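Long-range contacts in dATP pyrophosphohydrolase (Escherichia coli, PDB 2O5W), which probably hydrolyses dihydroneopterin triphosphate to the monophosphate and pyrophosphate in folate biosynthesis, and can also cleave nucleoside triphosphates, preferring dATP: residues R8-L13 with R97-W102; I12-Y17 with F103-P108; Q37-S42 with K58-I63. One frame throughout, in Å; residues are numbered along the deposited sequence.

How the contacts relate
Contacts 1 and 2 are two halves of one pairing: strands 10-18 and 97-107 run parallel through both contacts, which share Ile12 and Leu13 and have centres about 16 Å apart. Contact 3 belongs to the other flank of strand 10-18, where strand 36-42 is the antiparallel neighbour, and joins that strand to helix 49-61; its centre lies about 14 Å from that of contact 1 and about 10 Å from that of contact 2. Along the chain, 37-42 and 58-63 both fall inside the long excursion that the parallel pair closes. The example illustrates how a Nudix hydrolase mounts its metal- and diphosphate-binding elements on a mixed sheet whose centre is knit from sequence-distant strands.

Contact 1: residues R8-L13 with R97-W102; sequences RPVSIL and RNTESW
Ser11 pairs with Glu100 and Val10 with Thr99 across two parallel strands whose backbone bonds set the frame of the contact. Ser11 and Leu13 on one strand, and Thr99 and Ser101 on the other, supply the donors: Thr99 N to Pro9 O is 2.8 Å and almost straight, and Ser11 N reaches Thr99 O in the same manner. Ser101 N then bonds to Ser11 O, and Leu13 N to Ser101 O at 2.9 Å.

A second, polar layer lies on the face that carries Ser11, Glu100 and Leu13. One water accepts from Ser11 OG (2.7 Å) and donates to Ile12 O and to Glu100 OE1 (2.6 Å), so it bridges the strands beside the backbone bonds. The other carboxylate oxygen, Glu100 OE2, takes the indole hydrogen of Trp102 NE1 at 2.7 Å on its anti side, and also bonds to Ser137.

Beside it lies the apolar contact. With CG anti to the backbone N (chi1 180°), Leu13 lies alongside Trp102, and its CD2 sits over one face of the five-membered ring, 4.0 Å from the centroid, in a CH-pi contact.

Strand 72-82 flanks 97-102 on its far edge, where Ser101 OG bonds to Thr78, while strand 36-42 pairs with 10-13. Trp102 packs on helix 136-147, and Ile12, on the other face, packs against helix 49-61.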
ATOM      1  N   ARG A   8       7.753 -11.965   3.297  1.00 38.33           N
ATOM      2  CA  ARG A   8       6.728 -12.877   3.785  1.00 36.95           C
ATOM      3  C   ARG A   8       5.474 -12.642   2.962  1.00 35.29           C
ATOM      4  O   ARG A   8       5.143 -11.493   2.666  1.00 35.11           O
ATOM      5  CB  ARG A   8       6.431 -12.638   5.261  1.00 37.34           C
ATOM      6  CG  ARG A   8       7.591 -12.063   6.055  1.00 38.94           C
ATOM      7  CD  ARG A   8       7.225 -11.882   7.520  1.00 41.82           C
ATOM      8  NE  ARG A   8       7.851 -12.888   8.372  1.00 44.60           N
ATOM      9  CZ  ARG A   8       7.419 -14.139   8.512  1.00 46.61           C
ATOM     10  NH1 ARG A   8       6.342 -14.565   7.852  1.00 47.00           N
ATOM     11  NH2 ARG A   8       8.068 -14.973   9.320  1.00 47.56           N
ATOM     12  N   PRO A   9       4.793 -13.731   2.557  1.00 33.71           N
ATOM     13  CA  PRO A   9       3.559 -13.684   1.758  1.00 32.51           C
ATOM     14  C   PRO A   9       2.319 -13.146   2.495  1.00 31.28           C
ATOM     15  O   PRO A   9       1.217 -13.185   1.955  1.00 31.29           O
ATOM     16  CB  PRO A   9       3.356 -15.145   1.348  1.00 32.32           C
ATOM     17  CG  PRO A   9       4.032 -15.916   2.397  1.00 33.06           C
ATOM     18  CD  PRO A   9       5.215 -15.114   2.820  1.00 33.45           C
ATOM     19  N   VAL A  10       2.499 -12.650   3.713  1.00 29.92           N
ATOM     20  CA  VAL A  10       1.418 -11.991   4.429  1.00 28.47           C
ATOM     21  C   VAL A  10       1.742 -10.510   4.503  1.00 27.53           C
ATOM     22  O   VAL A  10       2.760 -10.126   5.059  1.00 26.90           O
ATOM     23  CB  VAL A  10       1.211 -12.569   5.846  1.00 28.41           C
ATOM     24  CG1 VAL A  10      -0.050 -12.006   6.453  1.00 28.18           C
ATOM     25  CG2 VAL A  10       1.133 -14.087   5.804  1.00 28.13           C
ATOM     26  N   SER A  11       0.870  -9.691   3.921  1.00 26.80           N
ATOM     27  CA  SER A  11       1.138  -8.261   3.765  1.00 26.33           C
ATOM     28  C   SER A  11      -0.079  -7.370   4.026  1.00 25.88           C
ATOM     29  O   SER A  11      -1.219  -7.848   4.124  1.00 25.84           O
ATOM     30  CB  SER A  11       1.696  -7.972   2.365  1.00 26.38           C
ATOM     31  OG  SER A  11       0.761  -8.333   1.361  1.00 26.07           O
ATOM     32  N   ILE A  12       0.186  -6.072   4.132  1.00 25.00           N
ATOM     33  CA  ILE A  12      -0.855  -5.078   4.335  1.00 24.44           C
ATOM     34  C   ILE A  12      -0.902  -4.127   3.152  1.00 24.25           C
ATOM     35  O   ILE A  12       0.070  -4.005   2.408  1.00 24.22           O
ATOM     36  CB  ILE A  12      -0.684  -4.301   5.680  1.00 24.45           C
ATOM     37  CG1 ILE A  12       0.768  -3.852   5.906  1.00 24.18           C
ATOM     38  CG2 ILE A  12      -1.124  -5.154   6.851  1.00 23.86           C
ATOM     39  CD1 ILE A  12       1.074  -2.426   5.464  1.00 22.94           C
ATOM     40  N   LEU A  13      -2.047  -3.479   2.970  1.00 23.92           N
ATOM     41  CA  LEU A  13      -2.213  -2.442   1.963  1.00 23.80           C
ATOM     42  C   LEU A  13      -2.889  -1.262   2.643  1.00 23.59           C
ATOM     43  O   LEU A  13      -3.900  -1.444   3.316  1.00 23.94           O
ATOM     44  CB  LEU A  13      -3.058  -2.958   0.781  1.00 23.91           C
ATOM     45  CG  LEU A  13      -3.373  -2.026  -0.407  1.00 23.72           C
ATOM     46  CD1 LEU A  13      -2.244  -1.981  -1.393  1.00 23.43           C
ATOM     47  CD2 LEU A  13      -4.622  -2.457  -1.143  1.00 24.84           C
ATOM     48  N   ARG A  97       1.548 -17.386  -3.848  1.00 24.52           N
ATOM     49  CA  ARG A  97       0.345 -16.646  -3.433  1.00 24.31           C
ATOM     50  C   ARG A  97       0.551 -15.727  -2.229  1.00 24.24           C
ATOM     51  O   ARG A  97       1.278 -16.057  -1.303  1.00 24.37           O
ATOM     52  CB  ARG A  97      -0.820 -17.602  -3.162  1.00 24.07           C
ATOM     53  CG  ARG A  97      -1.107 -18.563  -4.295  1.00 23.41           C
ATOM     54  CD  ARG A  97      -2.586 -18.615  -4.607  1.00 23.34           C
ATOM     55  NE  ARG A  97      -2.956 -17.808  -5.767  1.00 22.47           N
ATOM     56  CZ  ARG A  97      -4.163 -17.281  -5.950  1.00 22.81           C
ATOM     57  NH1 ARG A  97      -5.119 -17.447  -5.048  1.00 23.81           N
ATOM     58  NH2 ARG A  97      -4.417 -16.568  -7.028  1.00 22.93           N
ATOM     59  N   ASN A  98      -0.110 -14.576  -2.257  1.00 24.49           N
ATOM     60  CA  ASN A  98       0.014 -13.566  -1.207  1.00 24.85           C
ATOM     61  C   ASN A  98      -1.329 -13.271  -0.549  1.00 25.10           C
ATOM     62  O   ASN A  98      -2.367 -13.268  -1.214  1.00 25.11           O
ATOM     63  CB  ASN A  98       0.613 -12.274  -1.777  1.00 24.76           C
ATOM     64  CG  ASN A  98       0.758 -11.186  -0.736  1.00 24.34           C
ATOM     65  OD1 ASN A  98       1.741 -11.134  -0.010  1.00 25.01           O
ATOM     66  ND2 ASN A  98      -0.224 -10.306  -0.663  1.00 24.12           N
ATOM     67  N   THR A  99      -1.284 -13.020   0.759  1.00 25.31           N
ATOM     68  CA  THR A  99      -2.461 -12.713   1.566  1.00 25.47           C
ATOM     69  C   THR A  99      -2.359 -11.276   2.021  1.00 25.44           C
ATOM     70  O   THR A  99      -1.382 -10.889   2.667  1.00 26.19           O
ATOM     71  CB  THR A  99      -2.570 -13.657   2.777  1.00 25.56           C
ATOM     72  OG1 THR A  99      -3.127 -14.905   2.350  1.00 25.91           O
ATOM     73  CG2 THR A  99      -3.460 -13.067   3.863  1.00 25.81           C
ATOM     74  N   GLU A 100      -3.360 -10.481   1.671  1.00 25.10           N
ATOM     75  CA  GLU A 100      -3.269  -9.048   1.859  1.00 25.09           C
ATOM     76  C   GLU A 100      -4.472  -8.464   2.581  1.00 25.35           C
ATOM     77  O   GLU A 100      -5.622  -8.672   2.177  1.00 25.08           O
ATOM     78  CB  GLU A 100      -3.068  -8.360   0.513  1.00 25.07           C
ATOM     79  CG  GLU A 100      -3.279  -6.870   0.540  1.00 24.20           C
ATOM     80  CD  GLU A 100      -3.230  -6.293  -0.832  1.00 23.73           C
ATOM     81  OE1 GLU A 100      -2.114  -6.028  -1.311  1.00 23.42           O
ATOM     82  OE2 GLU A 100      -4.304  -6.122  -1.439  1.00 24.29           O
ATOM     83  N   SER A 101      -4.185  -7.719   3.649  1.00 25.40           N
ATOM     84  CA  SER A 101      -5.223  -7.088   4.439  1.00 25.56           C
ATOM     85  C   SER A 101      -5.248  -5.570   4.226  1.00 25.75           C
ATOM     86  O   SER A 101      -4.205  -4.918   4.167  1.00 25.56           O
ATOM     87  CB  SER A 101      -5.073  -7.478   5.906  1.00 25.63           C
ATOM     88  OG  SER A 101      -5.479  -8.831   6.085  1.00 25.19           O
ATOM     89  N   TRP A 102      -6.450  -5.021   4.080  1.00 25.94           N
ATOM     90  CA  TRP A 102      -6.600  -3.624   3.692  1.00 26.09           C
ATOM     91  C   TRP A 102      -6.815  -2.682   4.860  1.00 26.71           C
ATOM     92  O   TRP A 102      -7.486  -3.011   5.842  1.00 26.81           O
ATOM     93  CB  TRP A 102      -7.726  -3.451   2.673  1.00 25.73           C
ATOM     94  CG  TRP A 102      -7.548  -4.263   1.425  1.00 24.51           C
ATOM     95  CD1 TRP A 102      -6.414  -4.907   1.012  1.00 23.51           C
ATOM     96  CD2 TRP A 102      -8.529  -4.498   0.416  1.00 23.40           C
ATOM     97  NE1 TRP A 102      -6.638  -5.546  -0.180  1.00 22.94           N
ATOM     98  CE2 TRP A 102      -7.929  -5.309  -0.572  1.00 23.12           C
ATOM     99  CE3 TRP A 102      -9.860  -4.107   0.250  1.00 23.22           C
ATOM    100  CZ2 TRP A 102      -8.612  -5.731  -1.710  1.00 22.78           C
ATOM    101  CZ3 TRP A 102     -10.539  -4.533  -0.881  1.00 23.26           C
ATOM    102  CH2 TRP A 102      -9.910  -5.332  -1.848  1.00 22.88           C
TER
HETATM  103  O   HOH W   1       0.012  -6.021   0.154  1.00 18.45           O

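Contact 2: residues I12-Y17 with F103-P108; sequences ILVVIY and FCLALP
The parallel pairing at the middle of the mixed Nudix sheet continues here, joining Val14 to Phe103, Val15 to Cys104, Ile16 to Leu105 and Tyr17 to Ala106. Five backbone bonds run from Phe103 N to Leu13 O, at 2.7 Å, through to Leu107 N and Tyr17 O, at 2.8 Å. In the middle one, Leu105 N approaches Val15 O from well above the carbonyl plane (42° out of it), although its N-H points straight at the oxygen.

On the face of Val14 and Ile16 the apolar side chains pack against one another. Val14 CG1 meets Leu105 CB at 3.9 Å. Ile16 uses two branches: CG1 lies beside Leu105 CD2, and CG2, anti to the backbone N, touches Leu107 CD1 at 3.7 Å. Ile12 CG2 comes to Phe103 CE1 at 3.7 Å.

On the other face Tyr17, with CG between its backbone N and carbonyl carbon (chi1 64°), swings its ring across to the next strand, where Ala106 CB lies over one face, 4.0 Å from the ring centroid.

Helix 49-61 packs on Val14 and helix 136-147 on Val15 and Tyr17, placing the pair between two helices; a disulfide from Cys104 to Cys75 ties it to strand 72-82.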
ATOM      1  N   ILE A  12       0.186  -6.072   4.132  1.00 25.00           N
ATOM      2  CA  ILE A  12      -0.855  -5.078   4.335  1.00 24.44           C
ATOM      3  C   ILE A  12      -0.902  -4.127   3.152  1.00 24.25           C
ATOM      4  O   ILE A  12       0.070  -4.005   2.408  1.00 24.22           O
ATOM      5  CB  ILE A  12      -0.684  -4.301   5.680  1.00 24.45           C
ATOM      6  CG1 ILE A  12       0.768  -3.852   5.906  1.00 24.18           C
ATOM      7  CG2 ILE A  12      -1.124  -5.154   6.851  1.00 23.86           C
ATOM      8  CD1 ILE A  12       1.074  -2.426   5.464  1.00 22.94           C
ATOM      9  N   LEU A  13      -2.047  -3.479   2.970  1.00 23.92           N
ATOM     10  CA  LEU A  13      -2.213  -2.442   1.963  1.00 23.80           C
ATOM     11  C   LEU A  13      -2.889  -1.262   2.643  1.00 23.59           C
ATOM     12  O   LEU A  13      -3.900  -1.444   3.316  1.00 23.94           O
ATOM     13  CB  LEU A  13      -3.058  -2.958   0.781  1.00 23.91           C
ATOM     14  CG  LEU A  13      -3.373  -2.026  -0.407  1.00 23.72           C
ATOM     15  CD1 LEU A  13      -2.244  -1.981  -1.393  1.00 23.43           C
ATOM     16  CD2 LEU A  13      -4.622  -2.457  -1.143  1.00 24.84           C
ATOM     17  N   VAL A  14      -2.330  -0.065   2.490  1.00 23.34           N
ATOM     18  CA  VAL A  14      -2.917   1.135   3.098  1.00 22.96           C
ATOM     19  C   VAL A  14      -3.350   2.150   2.032  1.00 23.26           C
ATOM     20  O   VAL A  14      -2.524   2.818   1.399  1.00 23.34           O
ATOM     21  CB  VAL A  14      -1.965   1.819   4.143  1.00 22.91           C
ATOM     22  CG1 VAL A  14      -2.665   3.003   4.820  1.00 22.26           C
ATOM     23  CG2 VAL A  14      -1.480   0.830   5.191  1.00 21.95           C
ATOM     24  N   VAL A  15      -4.654   2.278   1.850  1.00 23.63           N
ATOM     25  CA  VAL A  15      -5.194   3.235   0.889  1.00 24.05           C
ATOM     26  C   VAL A  15      -5.228   4.652   1.480  1.00 24.26           C
ATOM     27  O   VAL A  15      -6.143   5.003   2.229  1.00 24.10           O
ATOM     28  CB  VAL A  15      -6.594   2.799   0.379  1.00 24.14           C
ATOM     29  CG1 VAL A  15      -7.173   3.844  -0.573  1.00 23.81           C
ATOM     30  CG2 VAL A  15      -6.507   1.432  -0.309  1.00 23.92           C
ATOM     31  N   ILE A  16      -4.212   5.444   1.146  1.00 24.53           N
ATOM     32  CA  ILE A  16      -4.147   6.851   1.532  1.00 25.07           C
ATOM     33  C   ILE A  16      -4.930   7.696   0.540  1.00 25.43           C
ATOM     34  O   ILE A  16      -4.789   7.532  -0.670  1.00 25.53           O
ATOM     35  CB  ILE A  16      -2.685   7.359   1.573  1.00 25.19           C
ATOM     36  CG1 ILE A  16      -1.830   6.455   2.462  1.00 24.87           C
ATOM     37  CG2 ILE A  16      -2.614   8.814   2.062  1.00 25.36           C
ATOM     38  CD1 ILE A  16      -0.472   6.192   1.898  1.00 23.54           C
ATOM     39  N   TYR A  17      -5.765   8.592   1.055  1.00 26.04           N
ATOM     40  CA  TYR A  17      -6.446   9.583   0.217  1.00 26.88           C
ATOM     41  C   TYR A  17      -6.680  10.863   1.010  1.00 27.16           C
ATOM     42  O   TYR A  17      -6.709  10.842   2.239  1.00 27.31           O
ATOM     43  CB  TYR A  17      -7.761   9.034  -0.362  1.00 26.94           C
ATOM     44  CG  TYR A  17      -8.810   8.699   0.678  1.00 28.21           C
ATOM     45  CD1 TYR A  17      -8.672   7.577   1.506  1.00 29.29           C
ATOM     46  CD2 TYR A  17      -9.943   9.497   0.836  1.00 27.83           C
ATOM     47  CE1 TYR A  17      -9.632   7.274   2.462  1.00 28.80           C
ATOM     48  CE2 TYR A  17     -10.897   9.196   1.783  1.00 27.27           C
ATOM     49  CZ  TYR A  17     -10.735   8.089   2.590  1.00 28.07           C
ATOM     50  OH  TYR A  17     -11.684   7.786   3.531  1.00 29.56           O
ATOM     51  N   PHE A 103      -6.222  -1.505   4.733  1.00 27.42           N
ATOM     52  CA  PHE A 103      -6.389  -0.428   5.685  1.00 28.10           C
ATOM     53  C   PHE A 103      -6.554   0.823   4.878  1.00 28.96           C
ATOM     54  O   PHE A 103      -5.866   1.024   3.881  1.00 29.31           O
ATOM     55  CB  PHE A 103      -5.152  -0.273   6.555  1.00 27.65           C
ATOM     56  CG  PHE A 103      -4.970  -1.363   7.555  1.00 27.21           C
ATOM     57  CD1 PHE A 103      -4.388  -2.568   7.191  1.00 26.63           C
ATOM     58  CD2 PHE A 103      -5.340  -1.172   8.875  1.00 26.92           C
ATOM     59  CE1 PHE A 103      -4.209  -3.575   8.115  1.00 26.29           C
ATOM     60  CE2 PHE A 103      -5.155  -2.170   9.813  1.00 26.76           C
ATOM     61  CZ  PHE A 103      -4.586  -3.379   9.427  1.00 26.94           C
ATOM     62  N   CYS A 104      -7.458   1.681   5.305  1.00 30.10           N
ATOM     63  CA  CYS A 104      -7.638   2.947   4.617  1.00 31.53           C
ATOM     64  C   CYS A 104      -7.262   4.105   5.562  1.00 30.93           C
ATOM     65  O   CYS A 104      -7.486   4.020   6.768  1.00 30.93           O
ATOM     66  CB  CYS A 104      -9.052   3.023   4.007  1.00 31.70           C
ATOM     67  SG  CYS A 104     -10.305   2.177   4.985  1.00 38.03           S
ATOM     68  N   LEU A 105      -6.631   5.142   5.015  1.00 30.77           N
ATOM     69  CA  LEU A 105      -6.143   6.276   5.795  1.00 30.52           C
ATOM     70  C   LEU A 105      -6.413   7.609   5.089  1.00 31.27           C
ATOM     71  O   LEU A 105      -5.868   7.889   4.012  1.00 31.24           O
ATOM     72  CB  LEU A 105      -4.651   6.124   6.090  1.00 30.36           C
ATOM     73  CG  LEU A 105      -3.861   7.378   6.488  1.00 28.87           C
ATOM     74  CD1 LEU A 105      -4.096   7.712   7.939  1.00 27.63           C
ATOM     75  CD2 LEU A 105      -2.393   7.166   6.219  1.00 28.05           C
ATOM     76  N   ALA A 106      -7.250   8.430   5.719  1.00 31.91           N
ATOM     77  CA  ALA A 106      -7.703   9.682   5.137  1.00 32.46           C
ATOM     78  C   ALA A 106      -6.943  10.863   5.732  1.00 32.83           C
ATOM     79  O   ALA A 106      -7.070  11.152   6.921  1.00 33.26           O
ATOM     80  CB  ALA A 106      -9.207   9.845   5.344  1.00 32.23           C
ATOM     81  N   LEU A 107      -6.145  11.529   4.904  1.00 33.17           N
ATOM     82  CA  LEU A 107      -5.427  12.733   5.327  1.00 33.64           C
ATOM     83  C   LEU A 107      -6.348  13.954   5.199  1.00 34.34           C
ATOM     84  O   LEU A 107      -7.192  13.990   4.303  1.00 34.38           O
ATOM     85  CB  LEU A 107      -4.131  12.917   4.513  1.00 33.14           C
ATOM     86  CG  LEU A 107      -3.053  11.823   4.579  1.00 31.92           C
ATOM     87  CD1 LEU A 107      -1.943  12.098   3.599  1.00 31.02           C
ATOM     88  CD2 LEU A 107      -2.475  11.672   5.974  1.00 30.94           C
ATOM     89  N   PRO A 108      -6.213  14.942   6.110  1.00 35.10           N
ATOM     90  CA  PRO A 108      -7.073  16.134   6.020  1.00 35.65           C
ATOM     91  C   PRO A 108      -6.913  16.930   4.712  1.00 36.24           C
ATOM     92  O   PRO A 108      -7.913  17.370   4.139  1.00 36.66           O
ATOM     93  CB  PRO A 108      -6.665  16.968   7.243  1.00 35.41           C
ATOM     94  CG  PRO A 108      -5.339  16.444   7.651  1.00 35.32           C
ATOM     95  CD  PRO A 108      -5.307  15.003   7.272  1.00 35.13           C
TER

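Contact 3: residues Q37-S42 with K58-I63. With NA (sodium ion), chain H; PPV (pyrophosphate), chain I.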
ATOM      1  N   GLN A  37       0.915   2.144  -7.103  1.00 20.39           N
ATOM      2  CA  GLN A  37       0.235   1.501  -5.977  1.00 20.83           C
ATOM      3  C   GLN A  37       0.101   2.414  -4.767  1.00 21.02           C
ATOM      4  O   GLN A  37       0.729   3.472  -4.689  1.00 21.43           O
ATOM      5  CB  GLN A  37       1.017   0.258  -5.532  1.00 21.09           C
ATOM      6  CG  GLN A  37       2.428   0.570  -4.996  1.00 22.23           C
ATOM      7  CD  GLN A  37       3.078  -0.561  -4.182  1.00 23.31           C
ATOM      8  OE1 GLN A  37       4.079  -0.332  -3.494  1.00 23.13           O
ATOM      9  NE2 GLN A  37       2.522  -1.772  -4.260  1.00 22.69           N
ATOM     10  N   SER A  38      -0.705   1.974  -3.809  1.00 20.94           N
ATOM     11  CA  SER A  38      -0.762   2.577  -2.492  1.00 20.68           C
ATOM     12  C   SER A  38       0.369   1.954  -1.664  1.00 21.14           C
ATOM     13  O   SER A  38       1.189   1.202  -2.205  1.00 21.34           O
ATOM     14  CB  SER A  38      -2.111   2.278  -1.845  1.00 20.59           C
ATOM     15  OG  SER A  38      -3.191   2.512  -2.726  1.00 19.22           O
ATOM     16  N   VAL A  39       0.402   2.244  -0.362  1.00 21.12           N
ATOM     17  CA  VAL A  39       1.425   1.705   0.535  1.00 21.26           C
ATOM     18  C   VAL A  39       1.187   0.227   0.837  1.00 21.56           C
ATOM     19  O   VAL A  39       0.133  -0.146   1.359  1.00 21.66           O
ATOM     20  CB  VAL A  39       1.496   2.510   1.868  1.00 21.57           C
ATOM     21  CG1 VAL A  39       2.230   1.730   2.962  1.00 20.93           C
ATOM     22  CG2 VAL A  39       2.142   3.883   1.646  1.00 21.33           C
ATOM     23  N   THR A  40       2.174  -0.604   0.503  1.00 21.74           N
ATOM     24  CA  THR A  40       2.163  -2.028   0.854  1.00 21.98           C
ATOM     25  C   THR A  40       3.418  -2.429   1.618  1.00 22.30           C
ATOM     26  O   THR A  40       4.418  -1.722   1.606  1.00 22.53           O
ATOM     27  CB  THR A  40       2.068  -2.943  -0.391  1.00 21.65           C
ATOM     28  OG1 THR A  40       3.220  -2.756  -1.208  1.00 21.57           O
ATOM     29  CG2 THR A  40       0.837  -2.641  -1.206  1.00 21.30           C
ATOM     30  N   GLY A  41       3.368  -3.585   2.262  1.00 22.84           N
ATOM     31  CA  GLY A  41       4.521  -4.125   2.964  1.00 23.34           C
ATOM     32  C   GLY A  41       4.165  -5.406   3.686  1.00 24.03           C
ATOM     33  O   GLY A  41       3.021  -5.614   4.071  1.00 24.00           O
ATOM     34  N   SER A  42       5.151  -6.274   3.859  1.00 24.88           N
ATOM     35  CA  SER A  42       4.969  -7.475   4.649  1.00 25.71           C
ATOM     36  C   SER A  42       4.710  -7.142   6.112  1.00 26.45           C
ATOM     37  O   SER A  42       5.150  -6.106   6.641  1.00 26.07           O
ATOM     38  CB  SER A  42       6.188  -8.377   4.542  1.00 25.45           C
ATOM     39  OG  SER A  42       6.513  -8.602   3.184  1.00 27.60           O
ATOM     40  N   LYS A  58       5.000   5.170   7.835  1.00 35.79           N
ATOM     41  CA  LYS A  58       6.122   5.976   8.314  1.00 36.28           C
ATOM     42  C   LYS A  58       7.356   5.826   7.414  1.00 36.50           C
ATOM     43  O   LYS A  58       7.980   6.826   7.042  1.00 36.59           O
ATOM     44  CB  LYS A  58       6.460   5.632   9.772  1.00 36.33           C
ATOM     45  CG  LYS A  58       7.711   6.324  10.307  1.00 36.92           C
ATOM     46  CD  LYS A  58       7.800   6.278  11.830  1.00 37.32           C
ATOM     47  CE  LYS A  58       8.774   7.339  12.352  1.00 36.97           C
ATOM     48  NZ  LYS A  58       8.418   7.753  13.739  1.00 36.68           N
ATOM     49  N   GLU A  59       7.693   4.588   7.062  1.00 36.69           N
ATOM     50  CA  GLU A  59       8.850   4.313   6.206  1.00 37.15           C
ATOM     51  C   GLU A  59       8.651   4.806   4.783  1.00 37.29           C
ATOM     52  O   GLU A  59       9.474   5.546   4.267  1.00 37.67           O
ATOM     53  CB  GLU A  59       9.148   2.819   6.146  1.00 37.34           C
ATOM     54  CG  GLU A  59       9.717   2.205   7.411  1.00 38.15           C
ATOM     55  CD  GLU A  59       9.847   0.700   7.290  1.00 38.16           C
ATOM     56  OE1 GLU A  59       9.688   0.183   6.160  1.00 38.24           O
ATOM     57  OE2 GLU A  59      10.101   0.041   8.320  1.00 37.90           O
ATOM     58  N   GLU A  60       7.562   4.384   4.149  1.00 37.45           N
ATOM     59  CA  GLU A  60       7.374   4.604   2.720  1.00 37.54           C
ATOM     60  C   GLU A  60       7.062   6.046   2.344  1.00 37.25           C
ATOM     61  O   GLU A  60       7.511   6.519   1.299  1.00 37.37           O
ATOM     62  CB  GLU A  60       6.282   3.687   2.172  1.00 37.83           C
ATOM     63  CG  GLU A  60       6.744   2.283   1.836  1.00 39.30           C
ATOM     64  CD  GLU A  60       5.762   1.546   0.934  1.00 41.19           C
ATOM     65  OE1 GLU A  60       4.641   2.052   0.726  1.00 41.51           O
ATOM     66  OE2 GLU A  60       6.108   0.459   0.425  1.00 42.54           O
ATOM     67  N   VAL A  61       6.290   6.736   3.179  1.00 36.82           N
ATOM     68  CA  VAL A  61       5.823   8.079   2.834  1.00 36.45           C
ATOM     69  C   VAL A  61       6.028   9.125   3.933  1.00 36.29           C
ATOM     70  O   VAL A  61       5.479  10.227   3.853  1.00 36.08           O
ATOM     71  CB  VAL A  61       4.346   8.079   2.340  1.00 36.26           C
ATOM     72  CG1 VAL A  61       4.224   7.345   1.034  1.00 36.17           C
ATOM     73  CG2 VAL A  61       3.416   7.471   3.366  1.00 36.54           C
ATOM     74  N   THR A  62       6.830   8.777   4.941  1.00 36.31           N
ATOM     75  CA  THR A  62       7.157   9.680   6.068  1.00 36.33           C
ATOM     76  C   THR A  62       5.944  10.434   6.638  1.00 36.50           C
ATOM     77  O   THR A  62       5.806  11.648   6.463  1.00 36.74           O
ATOM     78  CB  THR A  62       8.264  10.692   5.693  1.00 35.98           C
ATOM     79  OG1 THR A  62       9.213  10.066   4.824  1.00 35.98           O
ATOM     80  CG2 THR A  62       8.971  11.182   6.943  1.00 36.19           C
ATOM     81  N   ILE A  63       5.059   9.695   7.299  1.00 36.61           N
ATOM     82  CA  ILE A  63       3.890  10.260   7.957  1.00 36.83           C
ATOM     83  C   ILE A  63       3.693   9.465   9.232  1.00 37.18           C
ATOM     84  O   ILE A  63       3.483   8.258   9.191  1.00 37.18           O
ATOM     85  CB  ILE A  63       2.608  10.170   7.083  1.00 36.71           C
ATOM     86  CG1 ILE A  63       2.717  11.053   5.832  1.00 36.32           C
ATOM     87  CG2 ILE A  63       1.372  10.578   7.896  1.00 37.17           C
ATOM     88  CD1 ILE A  63       1.800  10.629   4.686  1.00 35.08           C
TER
HETATM   89 NA    NA H 171       6.998  -1.750   1.102  1.00 44.77          NA
HETATM   90  O11 PPV I 163       9.526  -3.449   0.665  1.00 79.10           O
HETATM   91  P1  PPV I 163       8.400  -4.382   1.160  1.00 79.48           P
HETATM   92  O21 PPV I 163       8.694  -5.795   0.701  1.00 79.68           O
HETATM   93  O31 PPV I 163       8.344  -4.360   2.687  1.00 79.11           O
HETATM   94  OPP PPV I 163       6.976  -3.919   0.544  1.00 78.47           O
HETATM   95  P2  PPV I 163       6.617  -4.205  -1.008  1.00 77.19           P
HETATM   96  O12 PPV I 163       7.902  -4.248  -1.804  1.00 77.36           O
HETATM   97  O22 PPV I 163       5.748  -3.065  -1.565  1.00 77.33           O
HETATM   98  O32 PPV I 163       5.869  -5.513  -1.127  1.00 77.03           O
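Glu60 and Thr40 meet through a sodium ion, which carries the polar part of the contact. The ion is bound by Glu60 OE2 at 2.5 Å and by Thr40 O at 2.6 Å, while the bridging oxygen OPP of pyrophosphate is a third ligand, at 2.2 Å. Thr40 O and Glu60 OE2 lie 3.0 Å apart because both bind the same ion.

The pyrophosphate is gripped from the strand as well. Thr40 OG1 donates to its O22 at 2.6 Å, and a weak bond from Gln37 NE2 reaches the same hydroxyl. Arg29 adds a hydrogen bond to the ligand, and Gln37 OE1 is held by His118.

Residues 41-42 and 58-62 belong to the Nudix box, the loop-helix-loop signature of this family, whose glutamates bind the catalytic metal; Glu60 probably binds magnesium, as Glu56 and Glu117 probably do. The sodium ion bound by Glu60 is consistent with this being a metal site.

Val39 packs against the carboxylate of Glu60 and against Val61. The side chains of Val39 and Glu60 pass one another, pointing opposite ways, and Val39 CG2 lies 3.2 Å from Glu60 OE1, the carboxylate oxygen not bound to sodium. With CG1 of Val39 anti to the backbone N (chi1 163°), CG2 lies beside that N and meets Val61 CG1 at 4.1 Å. Replacing Val39 with an alanine would probably open a gap beside Val61 and leave the carboxylate of Glu60 less closely packed and freer to turn. Leu27 and Ile16 also touch Val39, and Leu25 touches Val61.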